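Local structure of protein-glutaminase (Chryseobacterium proteolyticum, 3A55) at residues A[130-135]-A[165-170]; A[76-81]-A[88-93]; A[37-42]-A[52-57]. The protein hydrolyses the side-chain amide of glutamine residues in proteins, releasing ammonia and leaving glutamate. The protein carries 1 engineered substitution. All blocks are in the same frame, centred on the assembly; numbering follows the deposited sequence.

How the interactions relate
Along the chain interaction 3 comes first, then interaction 2, then interaction 1. Interactions 2 and 3, with centres about 14 Å apart, belong to one antiparallel sheet of five strands: residues 88-93 lie on one outermost strand, residues 52-57 leave the other, and helix 59-71 packs against side chains of both contacts. In the modelled conformer of Lys53 its ammonium group lies near that of Lys80, and Glu85 makes a salt bridge to each. Interaction 1 lies on the opposite side of the chain's centre, its centre about 39 Å from that of interaction 2 and 41 Å from that of interaction 3. It joins two helices within the glutaminase family region.

Interaction 1: residues A[130-135]-A[165-170]; sequences NQIKNQ and QILMNN
Gln131 and Asn170 meet head-on and pair amide to amide through two hydrogen bonds. Asn170 ND2 donates to Gln131 OE1 at 2.9 Å, and Gln131 NE2 donates back to Asn170 OD1 at 3.0 Å. Both bonds are fairly straight, and each acceptor lies in the plane of the amide that donates to it. The two planes are nonetheless turned 52° apart, and with this twist Asn170 ND2 is tilted from the carbonyl plane of Gln131 while Gln131 NE2 lies above that of Asn170. Asn170 ND2 has a second acceptor in its own segment, Ile166 O at 2.8 Å, which ties the amide back over the end of helix 156-169.

The apolar part lies beside this pair. Ile166 reaches toward helix 122-133: its CD1 sits 3.8 Å from both Ile132 CG1 and Gln135 CG, while its CG2 meets Gln131 CB. An extended chi2 (164°) carries Ile132 CD1 out to Leu167 CD1 at 3.7 Å. Ile132 and Leu167 both continue onto Ile200 of strand 196-205.

With an alanine at Asn170, Gln131 OE1 is likely to lose its donor and NE2 to keep only a weak bond to Ser127, the amide being freer to turn. Because Ile166 O can only accept, it sets which end of the Asn170 amide is nitrogen, and the pairing passes that orientation on to Gln131.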
ATOM      1  N   ASN A 130      -0.745  -7.033 -20.072  1.00 17.55           N
ATOM      2  CA  ASN A 130       0.529  -7.582 -20.548  1.00 18.91           C
ATOM      3  C   ASN A 130       1.686  -6.599 -20.437  1.00 18.10           C
ATOM      4  O   ASN A 130       2.793  -6.979 -20.039  1.00 17.66           O
ATOM      5  CB  ASN A 130       0.374  -8.115 -21.968  1.00 20.69           C
ATOM      6  CG  ASN A 130      -0.452  -9.380 -22.009  1.00 25.62           C
ATOM      7  OD1 ASN A 130      -0.482 -10.146 -21.036  1.00 29.10           O
ATOM      8  ND2 ASN A 130      -1.131  -9.609 -23.123  1.00 33.82           N
ATOM      9  N   GLN A 131       1.423  -5.332 -20.736  1.00 17.35           N
ATOM     10  CA  GLN A 131       2.439  -4.298 -20.607  1.00 17.32           C
ATOM     11  C   GLN A 131       2.879  -4.155 -19.156  1.00 16.59           C
ATOM     12  O   GLN A 131       4.066  -3.969 -18.873  1.00 17.08           O
ATOM     13  CB  GLN A 131       1.925  -2.960 -21.102  1.00 18.15           C
ATOM     14  CG  GLN A 131       1.708  -2.882 -22.603  1.00 18.67           C
ATOM     15  CD  GLN A 131       1.258  -1.507 -23.016  1.00 22.09           C
ATOM     16  OE1 GLN A 131       1.931  -0.513 -22.730  1.00 22.36           O
ATOM     17  NE2 GLN A 131       0.102  -1.433 -23.676  1.00 23.89           N
ATOM     18  N   ILE A 132       1.918  -4.232 -18.241  1.00 15.56           N
ATOM     19  CA  ILE A 132       2.234  -4.127 -16.825  1.00 15.15           C
ATOM     20  C   ILE A 132       3.036  -5.336 -16.347  1.00 15.62           C
ATOM     21  O   ILE A 132       4.079  -5.192 -15.692  1.00 15.90           O
ATOM     22  CB  ILE A 132       0.944  -3.958 -16.001  1.00 14.36           C
ATOM     23  CG1 ILE A 132       0.404  -2.538 -16.198  1.00 15.11           C
ATOM     24  CG2 ILE A 132       1.208  -4.247 -14.509  1.00 14.99           C
ATOM     25  CD1 ILE A 132      -1.053  -2.335 -15.754  1.00 16.00           C
ATOM     26  N   LYS A 133       2.564  -6.532 -16.684  1.00 15.81           N
ATOM     27  CA  LYS A 133       3.259  -7.742 -16.261  1.00 16.75           C
ATOM     28  C   LYS A 133       4.675  -7.796 -16.855  1.00 16.21           C
ATOM     29  O   LYS A 133       5.604  -8.300 -16.215  1.00 16.65           O
ATOM     30  CB  LYS A 133       2.455  -8.989 -16.624  1.00 17.47           C
ATOM     31  CG  LYS A 133       2.945 -10.265 -15.939  1.00 19.32           C
ATOM     32  CD  LYS A 133       2.122 -11.481 -16.356  1.00 21.05           C
ATOM     33  CE  LYS A 133       2.695 -12.760 -15.759  1.00 25.60           C
ATOM     34  NZ  LYS A 133       1.937 -13.950 -16.242  1.00 29.39           N
ATOM     35  N   ASN A 134       4.834  -7.257 -18.067  1.00 16.71           N
ATOM     36  CA  ASN A 134       6.151  -7.181 -18.711  1.00 18.05           C
ATOM     37  C   ASN A 134       7.153  -6.316 -17.942  1.00 17.96           C
ATOM     38  O   ASN A 134       8.360  -6.385 -18.214  1.00 18.51           O
ATOM     39  CB  ASN A 134       6.032  -6.648 -20.151  1.00 19.10           C
ATOM     40  CG  ASN A 134       5.631  -7.723 -21.159  1.00 20.81           C
ATOM     41  OD1 ASN A 134       5.371  -7.423 -22.332  1.00 27.18           O
ATOM     42  ND2 ASN A 134       5.561  -8.966 -20.710  1.00 21.12           N
ATOM     43  N   GLN A 135       6.667  -5.500 -17.003  1.00 17.03           N
ATOM     44  CA  GLN A 135       7.551  -4.662 -16.191  1.00 16.50           C
ATOM     45  C   GLN A 135       7.901  -5.291 -14.854  1.00 16.02           C
ATOM     46  O   GLN A 135       8.534  -4.640 -14.022  1.00 15.54           O
ATOM     47  CB  GLN A 135       6.967  -3.255 -16.000  1.00 16.24           C
ATOM     48  CG  GLN A 135       6.865  -2.470 -17.312  1.00 17.39           C
ATOM     49  CD  GLN A 135       8.223  -2.304 -17.973  1.00 17.58           C
ATOM     50  OE1 GLN A 135       9.226  -2.088 -17.296  1.00 18.04           O
ATOM     51  NE2 GLN A 135       8.262  -2.404 -19.301  1.00 19.98           N
ATOM     52  N   GLN A 165       1.137   4.533 -14.075  1.00 14.22           N
ATOM     53  CA  GLN A 165       1.979   5.244 -15.036  1.00 14.47           C
ATOM     54  C   GLN A 165       1.970   4.561 -16.407  1.00 15.61           C
ATOM     55  O   GLN A 165       1.932   5.238 -17.432  1.00 16.59           O
ATOM     56  CB  GLN A 165       3.416   5.401 -14.531  1.00 15.13           C
ATOM     57  CG  GLN A 165       4.316   6.169 -15.496  1.00 15.84           C
ATOM     58  CD  GLN A 165       5.745   6.225 -15.014  1.00 19.64           C
ATOM     59  OE1 GLN A 165       6.304   5.218 -14.577  1.00 19.65           O
ATOM     60  NE2 GLN A 165       6.342   7.407 -15.072  1.00 23.20           N
ATOM     61  N   ILE A 166       1.991   3.228 -16.417  1.00 15.82           N
ATOM     62  CA  ILE A 166       1.913   2.478 -17.675  1.00 17.35           C
ATOM     63  C   ILE A 166       0.599   2.776 -18.392  1.00 16.98           C
ATOM     64  O   ILE A 166       0.599   3.024 -19.608  1.00 18.48           O
ATOM     65  CB  ILE A 166       2.107   0.956 -17.463  1.00 16.98           C
ATOM     66  CG1 ILE A 166       3.512   0.693 -16.913  1.00 19.21           C
ATOM     67  CG2 ILE A 166       1.852   0.177 -18.776  1.00 17.75           C
ATOM     68  CD1 ILE A 166       3.713  -0.671 -16.329  1.00 20.80           C
ATOM     69  N   LEU A 167      -0.520   2.773 -17.660  1.00 16.37           N
ATOM     70  CA  LEU A 167      -1.774   3.158 -18.301  1.00 15.74           C
ATOM     71  C   LEU A 167      -1.695   4.563 -18.883  1.00 16.04           C
ATOM     72  O   LEU A 167      -2.149   4.808 -20.003  1.00 16.98           O
ATOM     73  CB  LEU A 167      -2.953   3.070 -17.323  1.00 15.53           C
ATOM     74  CG  LEU A 167      -3.787   1.791 -17.399  1.00 15.05           C
ATOM     75  CD1 LEU A 167      -2.977   0.558 -17.024  1.00 16.22           C
ATOM     76  CD2 LEU A 167      -5.047   1.904 -16.534  1.00 15.36           C
ATOM     77  N   MET A 168      -1.119   5.490 -18.123  1.00 16.80           N
ATOM     78  CA  MET A 168      -1.025   6.885 -18.548  1.00 18.83           C
ATOM     79  C   MET A 168      -0.176   7.025 -19.808  1.00 20.08           C
ATOM     80  O   MET A 168      -0.489   7.838 -20.690  1.00 22.00           O
ATOM     81  CB  MET A 168      -0.491   7.756 -17.418  1.00 18.35           C
ATOM     82  CG  MET A 168      -1.496   7.882 -16.295  1.00 17.83           C
ATOM     83  SD  MET A 168      -0.893   8.824 -14.894  1.00 20.10           S
ATOM     84  CE  MET A 168      -0.842  10.486 -15.525  1.00 22.66           C
ATOM     85  N   ASN A 169       0.883   6.219 -19.897  1.00 21.62           N
ATOM     86  CA  ASN A 169       1.744   6.178 -21.086  1.00 22.87           C
ATOM     87  C   ASN A 169       0.963   5.753 -22.328  1.00 22.42           C
ATOM     88  O   ASN A 169       1.365   6.049 -23.461  1.00 23.78           O
ATOM     89  CB  ASN A 169       2.910   5.212 -20.874  1.00 23.46           C
ATOM     90  CG  ASN A 169       3.939   5.732 -19.881  1.00 26.39           C
ATOM     91  OD1 ASN A 169       3.971   6.921 -19.557  1.00 28.07           O
ATOM     92  ND2 ASN A 169       4.798   4.838 -19.405  1.00 26.97           N
ATOM     93  N   ASN A 170      -0.131   5.032 -22.094  1.00 21.77           N
ATOM     94  CA  ASN A 170      -1.053   4.590 -23.149  1.00 21.62           C
ATOM     95  C   ASN A 170      -2.248   5.525 -23.347  1.00 21.72           C
ATOM     96  O   ASN A 170      -3.098   5.278 -24.207  1.00 21.92           O
ATOM     97  CB  ASN A 170      -1.577   3.181 -22.851  1.00 21.54           C
ATOM     98  CG  ASN A 170      -0.553   2.101 -23.124  1.00 21.50           C
ATOM     99  OD1 ASN A 170      -0.591   1.449 -24.173  1.00 23.32           O
ATOM    100  ND2 ASN A 170       0.369   1.902 -22.187  1.00 21.61           N
TER

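Interaction 2: residues A[76-81]-A[88-93]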
ATOM      1  N   HIS A  76       6.802   9.643  16.962  1.00 13.60           N
ATOM      2  CA  HIS A  76       8.141   9.164  16.638  1.00 14.76           C
ATOM      3  C   HIS A  76       8.263   7.729  17.140  1.00 13.98           C
ATOM      4  O   HIS A  76       8.079   7.472  18.331  1.00 14.87           O
ATOM      5  CB  HIS A  76       9.188  10.056  17.301  1.00 16.55           C
ATOM      6  CG  HIS A  76      10.568   9.888  16.748  1.00 20.32           C
ATOM      7  ND1 HIS A  76      11.513  10.889  16.806  1.00 25.19           N
ATOM      8  CD2 HIS A  76      11.157   8.853  16.105  1.00 22.34           C
ATOM      9  CE1 HIS A  76      12.633  10.469  16.246  1.00 26.12           C
ATOM     10  NE2 HIS A  76      12.443   9.239  15.808  1.00 24.62           N
ATOM     11  N   ILE A  77       8.566   6.803  16.232  1.00 13.73           N
ATOM     12  CA  ILE A  77       8.568   5.369  16.520  1.00 13.36           C
ATOM     13  C   ILE A  77       9.991   4.818  16.621  1.00 14.56           C
ATOM     14  O   ILE A  77      10.838   5.134  15.794  1.00 15.81           O
ATOM     15  CB  ILE A  77       7.810   4.585  15.397  1.00 13.17           C
ATOM     16  CG1 ILE A  77       6.331   4.988  15.353  1.00 13.42           C
ATOM     17  CG2 ILE A  77       7.982   3.069  15.554  1.00 13.65           C
ATOM     18  CD1 ILE A  77       5.565   4.637  16.624  1.00 14.25           C
ATOM     19  N   PHE A  78      10.229   3.988  17.632  1.00 14.22           N
ATOM     20  CA  PHE A  78      11.494   3.270  17.802  1.00 15.37           C
ATOM     21  C   PHE A  78      11.178   1.790  17.895  1.00 14.72           C
ATOM     22  O   PHE A  78      10.275   1.390  18.641  1.00 14.95           O
ATOM     23  CB  PHE A  78      12.208   3.714  19.076  1.00 16.62           C
ATOM     24  CG  PHE A  78      12.601   5.162  19.080  1.00 18.89           C
ATOM     25  CD1 PHE A  78      13.913   5.537  18.791  1.00 22.18           C
ATOM     26  CD2 PHE A  78      11.664   6.155  19.363  1.00 20.73           C
ATOM     27  CE1 PHE A  78      14.285   6.877  18.797  1.00 23.63           C
ATOM     28  CE2 PHE A  78      12.024   7.488  19.365  1.00 23.04           C
ATOM     29  CZ  PHE A  78      13.340   7.852  19.082  1.00 23.19           C
ATOM     30  N   LEU A  79      11.906   0.978  17.129  1.00 14.84           N
ATOM     31  CA  LEU A  79      11.635  -0.447  17.078  1.00 14.02           C
ATOM     32  C   LEU A  79      12.717  -1.246  17.764  1.00 15.00           C
ATOM     33  O   LEU A  79      13.882  -0.849  17.758  1.00 15.89           O
ATOM     34  CB  LEU A  79      11.514  -0.918  15.628  1.00 14.63           C
ATOM     35  CG  LEU A  79      10.420  -0.280  14.773  1.00 15.41           C
ATOM     36  CD1 LEU A  79      10.506  -0.841  13.385  1.00 17.93           C
ATOM     37  CD2 LEU A  79       9.028  -0.523  15.365  1.00 14.40           C
ATOM     38  N   LYS A  80      12.335  -2.384  18.332  1.00 15.26           N
ATOM     39  CA  LYS A  80      13.321  -3.353  18.785  1.00 16.57           C
ATOM     40  C   LYS A  80      14.082  -3.861  17.556  1.00 17.98           C
ATOM     41  O   LYS A  80      13.485  -4.060  16.498  1.00 17.10           O
ATOM     42  CB  LYS A  80      12.635  -4.479  19.560  1.00 16.66           C
ATOM     43  CG  LYS A  80      11.958  -3.971  20.826  1.00 18.93           C
ATOM     44  CD  LYS A  80      11.372  -5.063  21.680  1.00 21.66           C
ATOM     45  CE  LYS A  80      10.657  -4.436  22.871  1.00 25.04           C
ATOM     46  NZ  LYS A  80      10.215  -5.430  23.882  1.00 27.38           N
ATOM     47  N   PRO A  81      15.403  -4.047  17.680  1.00 19.79           N
ATOM     48  CA  PRO A  81      16.209  -4.411  16.511  1.00 20.51           C
ATOM     49  C   PRO A  81      15.695  -5.678  15.820  1.00 20.59           C
ATOM     50  O   PRO A  81      15.249  -6.611  16.500  1.00 20.00           O
ATOM     51  CB  PRO A  81      17.608  -4.660  17.104  1.00 21.66           C
ATOM     52  CG  PRO A  81      17.376  -4.862  18.586  1.00 21.11           C
ATOM     53  CD  PRO A  81      16.221  -3.947  18.904  1.00 20.24           C
ATOM     54  N   LYS A  88       9.534   2.022  21.808  1.00 14.55           N
ATOM     55  CA  LYS A  88       9.341   3.356  22.387  1.00 15.85           C
ATOM     56  C   LYS A  88       8.559   4.219  21.411  1.00 14.63           C
ATOM     57  O   LYS A  88       8.719   4.077  20.195  1.00 14.60           O
ATOM     58  CB  LYS A  88      10.700   4.008  22.716  1.00 16.67           C
ATOM     59  CG  LYS A  88      10.617   5.397  23.326  1.00 18.86           C
ATOM     60  CD  LYS A  88      11.938   5.862  23.913  1.00 21.03           C
ATOM     61  CE  LYS A  88      13.001   6.094  22.851  1.00 25.46           C
ATOM     62  NZ  LYS A  88      14.277   6.590  23.444  1.00 28.65           N
ATOM     63  N   VAL A  89       7.702   5.090  21.951  1.00 13.34           N
ATOM     64  CA  VAL A  89       6.983   6.088  21.168  1.00 13.94           C
ATOM     65  C   VAL A  89       7.264   7.445  21.788  1.00 15.24           C
ATOM     66  O   VAL A  89       7.179   7.600  23.008  1.00 15.42           O
ATOM     67  CB  VAL A  89       5.458   5.823  21.170  1.00 12.72           C
ATOM     68  CG1 VAL A  89       4.726   6.863  20.315  1.00 13.36           C
ATOM     69  CG2 VAL A  89       5.178   4.418  20.648  1.00 12.60           C
ATOM     70  N   GLU A  90       7.629   8.413  20.953  1.00 17.31           N
ATOM     71  CA  GLU A  90       7.852   9.779  21.417  1.00 20.82           C
ATOM     72  C   GLU A  90       6.924  10.742  20.688  1.00 21.34           C
ATOM     73  O   GLU A  90       6.419  10.446  19.600  1.00 19.60           O
ATOM     74  CB  GLU A  90       9.329  10.178  21.278  1.00 21.67           C
ATOM     75  CG  GLU A  90      10.237   9.376  22.211  1.00 25.04           C
ATOM     76  CD  GLU A  90      11.694   9.813  22.185  1.00 27.36           C
ATOM     77  OE1 GLU A  90      12.119  10.457  21.200  1.00 31.84           O
ATOM     78  OE2 GLU A  90      12.422   9.490  23.154  1.00 32.94           O
ATOM     79  N   SER A  91       6.677  11.882  21.314  1.00 23.32           N
ATOM     80  CA  SER A  91       5.761  12.864  20.753  0.60 25.06           C
ATOM     81  C   SER A  91       6.361  13.528  19.516  1.00 26.66           C
ATOM     82  O   SER A  91       7.582  13.541  19.329  1.00 27.68           O
ATOM     83  CB  SER A  91       5.412  13.915  21.806  0.60 25.21           C
ATOM     84  OG  SER A  91       6.561  14.653  22.155  0.60 25.21           O
ATOM     85  N   ALA A  92       5.493  14.059  18.665  1.00 28.66           N
ATOM     86  CA  ALA A  92       5.940  14.817  17.508  1.00 30.79           C
ATOM     87  C   ALA A  92       5.991  16.296  17.870  1.00 32.20           C
ATOM     88  O   ALA A  92       5.266  16.750  18.758  1.00 32.97           O
ATOM     89  CB  ALA A  92       5.013  14.580  16.337  1.00 31.04           C
ATOM     90  N   SER A  93       6.858  17.039  17.186  1.00 33.37           N
ATOM     91  CA  SER A  93       6.997  18.477  17.396  1.00 34.34           C
ATOM     92  C   SER A  93       5.864  19.227  16.696  1.00 34.39           C
ATOM     93  O   SER A  93       5.180  18.652  15.844  1.00 34.32           O
ATOM     94  CB  SER A  93       8.343  18.954  16.851  1.00 35.17           C
ATOM     95  OG  SER A  93       8.387  18.840  15.443  1.00 35.52           O
TER
HETATM   96  O   HOH W   1      11.346  12.486  19.832  1.00101.55           O
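This is a beta-hairpin contact: strand 75-79 and strand 86-91 run antiparallel along one margin of a five-stranded sheet, and a lysine-aromatic cluster covers one face of the pair. His76 and Glu90 form a hydrogen-bonded pair, with His76 N to Glu90 O and Glu90 N to His76 O both 2.8 Å. Phe78 and Lys88 form the next such pair, less evenly: Phe78 N reaches Lys88 O at 3.0 Å, but the return bond from Lys88 N to Phe78 O is weak. Between them Ile77 and Val89 make a non-hydrogen-bonded pair, where Val89 CA approaches His76 O at 3.3 Å in a CA-H...O contact.

Phe78 and Lys88 lie side by side on the face that also carries His76 and Glu90. A bend at chi3 (67°) folds the lysine over the ring. Its CE is 3.8 Å from the Phe78 ring centroid in a CH-pi contact, and NZ stands 4.6 Å from that centroid, only 6° off the normal, as a cation-pi partner. The same NZ makes a salt bridge of 3.5 Å to Glu90 OE2, so the ammonium is shared between ring and carboxylate. A water donates to Glu90 OE1 and, weakly, to His76 ND1, while His76 NE2 bonds to Asp23.

On the other face Ile77 CD1 packs against Val89 CG2, and both residues rest on Leu65 of helix 59-71. Ile77 also touches Phe24 and Thr27 of strand 22-35, which flanks strand 75-79 on the side away from strand 86-91.

Interaction 3: residues A[37-42]-A[52-57]; sequences GMIKVS and IKPTKE
Ile39 and Ile52 are tied by two backbone hydrogen bonds, Ile52 N to Ile39 O at 2.9 Å and Ile39 N to Ile52 O at 3.1 Å, the first with its donor in the carbonyl plane. Their side chains lie on the same face of the sheet, side by side, and Ile39 CB meets Ile52 CG2 at 3.8 Å. Ile52 has CG1 anti to its backbone N (chi1 -170°), which leaves CG2 as the branch facing Ile39 and, at 4.1 Å, Val41 CG2. Ile62 of helix 59-71 touches both isoleucines.

This antiparallel hydrogen-bonded pair is where the sheet's outermost strand, 49-52, ends; beyond it the chain passes through an inverse gamma turn centred on Pro54 on its way to helix 59-71. The proline still leans on the partner segment. Its CB packs 3.8 Å from Ile39 CD1, ring and isoleucine branch overlapping while heading contrary ways, and its CD lies against Gly37 O.

Met38 works on the other face. Its CG sits 3.5 Å from Ile52 O, and bends at chi2 and chi3 turn CE toward the aliphatic part of Lys53 in the conformer modelled, where the lysine NZ forms a salt bridge with Glu85.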
ATOM      1  N   GLY A  37      -3.008 -11.438  22.652  1.00 41.95           N
ATOM      2  CA  GLY A  37      -2.091 -10.920  23.664  1.00 39.88           C
ATOM      3  C   GLY A  37      -1.188  -9.796  23.193  1.00 38.20           C
ATOM      4  O   GLY A  37      -0.326  -9.331  23.936  1.00 38.02           O
ATOM      5  N   MET A  38      -1.377  -9.360  21.954  1.00 36.55           N
ATOM      6  CA  MET A  38      -0.559  -8.287  21.418  1.00 35.94           C
ATOM      7  C   MET A  38      -1.382  -7.263  20.664  1.00 30.99           C
ATOM      8  O   MET A  38      -2.397  -7.574  20.047  1.00 31.57           O
ATOM      9  CB  MET A  38       0.566  -8.831  20.540  1.00 37.07           C
ATOM     10  CG  MET A  38       1.588  -7.778  20.170  1.00 40.74           C
ATOM     11  SD  MET A  38       3.267  -8.281  20.552  1.00 43.69           S
ATOM     12  CE  MET A  38       3.017  -8.954  22.184  1.00 41.52           C
ATOM     13  N   ILE A  39      -0.915  -6.031  20.730  1.00 25.55           N
ATOM     14  CA  ILE A  39      -1.590  -4.930  20.097  1.00 21.24           C
ATOM     15  C   ILE A  39      -0.940  -4.734  18.736  1.00 18.53           C
ATOM     16  O   ILE A  39       0.273  -4.561  18.644  1.00 18.35           O
ATOM     17  CB  ILE A  39      -1.470  -3.679  20.976  1.00 21.05           C
ATOM     18  CG1 ILE A  39      -2.176  -3.921  22.323  1.00 23.08           C
ATOM     19  CG2 ILE A  39      -2.026  -2.468  20.268  1.00 21.25           C
ATOM     20  CD1 ILE A  39      -1.889  -2.884  23.343  1.00 27.71           C
ATOM     21  N   LYS A  40      -1.751  -4.793  17.681  1.00 16.02           N
ATOM     22  CA  LYS A  40      -1.251  -4.605  16.322  1.00 15.08           C
ATOM     23  C   LYS A  40      -1.470  -3.170  15.901  1.00 13.71           C
ATOM     24  O   LYS A  40      -2.591  -2.662  15.949  1.00 15.14           O
ATOM     25  CB  LYS A  40      -1.944  -5.548  15.331  1.00 15.57           C
ATOM     26  CG  LYS A  40      -1.797  -7.024  15.677  1.00 18.70           C
ATOM     27  CD  LYS A  40      -2.066  -7.921  14.480  1.00 22.84           C
ATOM     28  CE  LYS A  40      -3.303  -7.518  13.735  1.00 23.61           C
ATOM     29  NZ  LYS A  40      -3.746  -8.612  12.827  1.00 22.17           N
ATOM     30  N   VAL A  41      -0.399  -2.512  15.485  1.00 12.39           N
ATOM     31  CA  VAL A  41      -0.442  -1.116  15.103  1.00 12.27           C
ATOM     32  C   VAL A  41      -0.180  -0.991  13.604  1.00 11.60           C
ATOM     33  O   VAL A  41       0.740  -1.625  13.064  1.00 12.35           O
ATOM     34  CB  VAL A  41       0.603  -0.286  15.911  1.00 12.84           C
ATOM     35  CG1 VAL A  41       0.430   1.201  15.640  1.00 14.34           C
ATOM     36  CG2 VAL A  41       0.477  -0.560  17.418  1.00 14.10           C
ATOM     37  N   SER A  42      -1.007  -0.201  12.931  1.00 10.68           N
ATOM     38  CA  SER A  42      -0.786   0.074  11.506  0.70  9.95           C
ATOM     39  C   SER A  42      -0.452   1.545  11.334  1.00 10.67           C
ATOM     40  O   SER A  42      -0.888   2.392  12.118  1.00 11.09           O
ATOM     41  CB  SER A  42      -1.999  -0.317  10.665  0.70 10.22           C
ATOM     42  OG  SER A  42      -3.215   0.063  11.301  0.70 10.12           O
ATOM     43  N   ILE A  52       2.975  -4.069  19.684  1.00 13.52           N
ATOM     44  CA  ILE A  52       3.453  -3.612  20.985  1.00 13.96           C
ATOM     45  C   ILE A  52       2.769  -4.439  22.067  1.00 14.98           C
ATOM     46  O   ILE A  52       1.575  -4.728  21.962  1.00 14.91           O
ATOM     47  CB  ILE A  52       3.242  -2.076  21.160  1.00 14.65           C
ATOM     48  CG1 ILE A  52       3.957  -1.536  22.401  1.00 15.31           C
ATOM     49  CG2 ILE A  52       1.756  -1.702  21.097  1.00 14.30           C
ATOM     50  CD1 ILE A  52       4.070  -0.016  22.423  1.00 16.65           C
ATOM     51  N   LYS A  53       3.530  -4.854  23.085  1.00 16.31           N
ATOM     52  CA  LYS A  53       2.980  -5.701  24.138  0.50 17.70           C
ATOM     53  C   LYS A  53       2.234  -4.850  25.165  1.00 17.51           C
ATOM     54  O   LYS A  53       2.727  -3.820  25.547  1.00 16.20           O
ATOM     55  CB  LYS A  53       4.060  -6.506  24.864  0.50 18.72           C
ATOM     56  CG  LYS A  53       5.302  -6.820  24.083  0.50 22.63           C
ATOM     57  CD  LYS A  53       6.165  -7.805  24.867  0.50 27.49           C
ATOM     58  CE  LYS A  53       6.741  -8.913  23.988  0.50 27.23           C
ATOM     59  NZ  LYS A  53       8.135  -8.642  23.590  0.50 30.55           N
ATOM     60  N   PRO A  54       1.035  -5.296  25.573  1.00 20.00           N
ATOM     61  CA  PRO A  54       0.251  -4.526  26.542  1.00 22.04           C
ATOM     62  C   PRO A  54       0.734  -4.741  27.980  1.00 22.84           C
ATOM     63  O   PRO A  54       0.056  -5.376  28.793  1.00 24.60           O
ATOM     64  CB  PRO A  54      -1.170  -5.066  26.343  1.00 22.95           C
ATOM     65  CG  PRO A  54      -0.983  -6.457  25.898  1.00 23.65           C
ATOM     66  CD  PRO A  54       0.313  -6.498  25.113  1.00 21.11           C
ATOM     67  N   THR A  55       1.909  -4.202  28.274  1.00 22.93           N
ATOM     68  CA  THR A  55       2.516  -4.319  29.593  1.00 24.04           C
ATOM     69  C   THR A  55       2.388  -2.992  30.334  1.00 24.51           C
ATOM     70  O   THR A  55       2.139  -1.951  29.719  1.00 24.76           O
ATOM     71  CB  THR A  55       3.997  -4.691  29.458  1.00 23.75           C
ATOM     72  OG1 THR A  55       4.651  -3.721  28.632  1.00 25.65           O
ATOM     73  CG2 THR A  55       4.158  -6.069  28.825  1.00 24.78           C
ATOM     74  N   LYS A  56       2.559  -3.021  31.658  1.00 25.86           N
ATOM     75  CA  LYS A  56       2.472  -1.792  32.451  1.00 27.27           C
ATOM     76  C   LYS A  56       3.451  -0.751  31.927  1.00 27.87           C
ATOM     77  O   LYS A  56       3.128   0.435  31.860  1.00 28.31           O
ATOM     78  CB  LYS A  56       2.718  -2.051  33.948  1.00 27.35           C
ATOM     79  CG  LYS A  56       1.537  -2.682  34.658  1.00 29.56           C
ATOM     80  CD  LYS A  56       1.780  -2.756  36.167  1.00 29.99           C
ATOM     81  CE  LYS A  56       0.835  -3.739  36.831  1.00 34.77           C
ATOM     82  NZ  LYS A  56       1.251  -5.158  36.599  1.00 37.30           N
ATOM     83  N   GLU A  57       4.634  -1.202  31.521  1.00 27.42           N
ATOM     84  CA  GLU A  57       5.661  -0.288  31.033  1.00 27.64           C
ATOM     85  C   GLU A  57       5.422   0.275  29.631  1.00 24.19           C
ATOM     86  O   GLU A  57       6.032   1.274  29.243  1.00 24.04           O
ATOM     87  CB  GLU A  57       7.021  -0.960  31.071  1.00 29.89           C
ATOM     88  CG  GLU A  57       7.380  -1.728  29.833  1.00 34.20           C
ATOM     89  CD  GLU A  57       8.412  -2.781  30.115  1.00 40.16           C
ATOM     90  OE1 GLU A  57       9.391  -2.869  29.345  1.00 43.11           O
ATOM     91  OE2 GLU A  57       8.235  -3.520  31.107  1.00 41.89           O
TER